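Putative aminopeptidase (Leishmania major, PDB 5NTH) probably acts as a manganese-dependent M17 leucyl aminopeptidase, removing residues from the amino-terminal end of peptides. Local coordinates at residues Lys380-Met385 / Gly493-Gln498. Sequence-based numbering, arbitrary orientation.
Sequences KSVEVM and GYFVEQ
Val382 meets Phe495, and Lys380 meets Gln498, in a small two-point contact between the short strand 381-383 and the C-terminal part of helix 488-497 in the catalytic domain. The backbones stay well apart, with the CA atoms of Val382 and Phe495 separated by 9.9 Å, and the side chains of these two residues reach across from opposite directions. Both methyls of Val382 reach the far end of the phenyl ring: CG2 lies 3.8 Å from CZ of Phe495, approaching obliquely, while CG1 sits 3.9 Å from CE2 of Phe495, in the ring plane at its edge. The ring gets there because its CG stands anti to the backbone N (chi1 -179°), which carries the phenyl out from the helix. Met477 of strand 477-478 touches both Val382 and Phe495; Arg392 of helix 391-404 also touches Phe495, and the ring of His499 meets it with the planes inclined.

The second point is polar. The lysine chain, bent at its last three torsions, brings NZ of Lys380 to 3.1 Å from the backbone O of Gln498. In this hydrogen bond the C=O...NZ angle is 137°, with the donor tilted 19° from the carbonyl plane. It ties the ammonium group of Lys380, a partly exposed residue, to a main-chain acceptor, beside the buried Val-Phe pair.

Strand 381-383 is the middle strand of a three-stranded sheet, between 373-375 and 477-478. The contact is plain strand-on-helix packing in the M17 catalytic domain, with the Phe495 side chain about 9 Å from that of the manganese ligand Glu390.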
loop_
_atom_site.group_PDB
_atom_site.type_symbol
_atom_site.label_atom_id
_atom_site.label_comp_id
_atom_site.label_asym_id
_atom_site.label_seq_id
_atom_site.Cartn_x
_atom_site.Cartn_y
_atom_site.Cartn_z
ATOM N N LYS A 380 -16.311 32.352 8.995
ATOM C CA LYS A 380 -16.678 31.098 8.370
ATOM C C LYS A 380 -16.081 29.930 9.178
ATOM O O LYS A 380 -14.905 29.972 9.566
ATOM C CB LYS A 380 -16.201 31.079 6.911
ATOM C CG LYS A 380 -16.776 32.190 6.035
ATOM C CD LYS A 380 -18.017 31.774 5.250
ATOM C CE LYS A 380 -17.736 31.584 3.758
ATOM N NZ LYS A 380 -17.542 32.876 3.044
ATOM N N SER A 381 -16.909 28.920 9.446
ATOM C CA SER A 381 -16.498 27.758 10.226
ATOM C C SER A 381 -15.951 26.666 9.305
ATOM O O SER A 381 -16.498 26.432 8.231
ATOM C CB SER A 381 -17.680 27.228 11.040
ATOM O OG SER A 381 -18.705 26.754 10.189
ATOM N N VAL A 382 -14.887 25.992 9.719
ATOM C CA VAL A 382 -14.248 25.016 8.846
ATOM C C VAL A 382 -14.130 23.677 9.523
ATOM O O VAL A 382 -13.632 23.594 10.642
ATOM C CB VAL A 382 -12.843 25.478 8.395
ATOM C CG1 VAL A 382 -12.149 24.395 7.584
ATOM C CG2 VAL A 382 -12.966 26.715 7.543
ATOM N N GLU A 383 -14.555 22.628 8.833
ATOM C CA GLU A 383 -14.411 21.273 9.368
ATOM C C GLU A 383 -13.140 20.625 8.813
ATOM O O GLU A 383 -13.074 20.276 7.639
ATOM C CB GLU A 383 -15.621 20.394 9.037
ATOM C CG GLU A 383 -15.663 19.143 9.923
ATOM C CD GLU A 383 -16.697 18.108 9.511
ATOM O OE1 GLU A 383 -17.313 18.288 8.432
ATOM O OE2 GLU A 383 -16.872 17.101 10.271
ATOM N N VAL A 384 -12.159 20.439 9.673
ATOM C CA VAL A 384 -10.874 19.894 9.267
ATOM C C VAL A 384 -10.977 18.411 9.020
ATOM O O VAL A 384 -11.095 17.663 9.947
ATOM C CB VAL A 384 -9.818 20.138 10.359
ATOM C CG1 VAL A 384 -8.472 19.558 9.957
ATOM C CG2 VAL A 384 -9.677 21.638 10.642
ATOM N N MET A 385 -10.903 17.982 7.772
ATOM C CA MET A 385 -10.922 16.551 7.430
ATOM C C MET A 385 -9.551 15.955 7.204
ATOM O O MET A 385 -9.365 14.742 7.354
ATOM C CB MET A 385 -11.733 16.342 6.170
ATOM C CG MET A 385 -13.160 16.828 6.266
ATOM S SD MET A 385 -14.182 15.617 7.113
ATOM C CE MET A 385 -13.787 15.862 8.838
ATOM N N GLY A 493 -7.250 27.098 -4.062
ATOM C CA GLY A 493 -7.491 28.531 -4.206
ATOM C C GLY A 493 -8.852 28.984 -3.726
ATOM O O GLY A 493 -8.972 30.006 -3.060
ATOM N N TYR A 494 -9.874 28.212 -4.075
ATOM C CA TYR A 494 -11.267 28.481 -3.675
ATOM C C TYR A 494 -11.442 28.524 -2.165
ATOM O O TYR A 494 -12.162 29.355 -1.636
ATOM C CB TYR A 494 -12.198 27.416 -4.273
ATOM C CG TYR A 494 -13.609 27.455 -3.736
ATOM C CD1 TYR A 494 -14.559 28.339 -4.260
ATOM C CD2 TYR A 494 -13.994 26.604 -2.690
ATOM C CE1 TYR A 494 -15.845 28.379 -3.748
ATOM C CE2 TYR A 494 -15.273 26.631 -2.169
ATOM C CZ TYR A 494 -16.195 27.514 -2.700
ATOM O OH TYR A 494 -17.460 27.542 -2.172
ATOM N N PHE A 495 -10.769 27.630 -1.472
ATOM C CA PHE A 495 -10.847 27.636 -0.042
ATOM C C PHE A 495 -10.417 28.998 0.427
ATOM O O PHE A 495 -11.138 29.632 1.136
ATOM C CB PHE A 495 -9.967 26.573 0.599
ATOM C CG PHE A 495 -10.072 26.564 2.082
ATOM C CD1 PHE A 495 -9.309 27.437 2.854
ATOM C CD2 PHE A 495 -10.998 25.750 2.715
ATOM C CE1 PHE A 495 -9.433 27.461 4.248
ATOM C CE2 PHE A 495 -11.119 25.767 4.099
ATOM C CZ PHE A 495 -10.336 26.632 4.866
ATOM N N VAL A 496 -9.249 29.454 -0.013
ATOM C CA VAL A 496 -8.694 30.747 0.424
ATOM C C VAL A 496 -9.566 31.906 -0.029
ATOM O O VAL A 496 -9.762 32.873 0.683
ATOM C CB VAL A 496 -7.283 31.005 -0.127
ATOM C CG1 VAL A 496 -6.667 32.206 0.570
ATOM C CG2 VAL A 496 -6.369 29.803 0.081
ATOM N N GLU A 497 -10.083 31.820 -1.231
ATOM C CA GLU A 497 -10.950 32.874 -1.704
ATOM C C GLU A 497 -12.126 33.159 -0.757
ATOM O O GLU A 497 -12.530 34.314 -0.595
ATOM C CB GLU A 497 -11.495 32.527 -3.068
ATOM C CG GLU A 497 -12.094 33.705 -3.793
ATOM C CD GLU A 497 -12.620 33.316 -5.151
ATOM O OE1 GLU A 497 -12.748 32.099 -5.405
ATOM O OE2 GLU A 497 -12.910 34.227 -5.972
ATOM N N GLN A 498 -12.663 32.136 -0.101
ATOM C CA GLN A 498 -13.851 32.365 0.707
ATOM C C GLN A 498 -13.600 33.227 1.915
ATOM O O GLN A 498 -14.549 33.678 2.517
ATOM C CB GLN A 498 -14.461 31.058 1.179
ATOM C CG GLN A 498 -14.783 30.048 0.103
ATOM C CD GLN A 498 -15.388 30.680 -1.136
ATOM O OE1 GLN A 498 -14.696 30.862 -2.143
ATOM N NE2 GLN A 498 -16.656 31.042 -1.067
#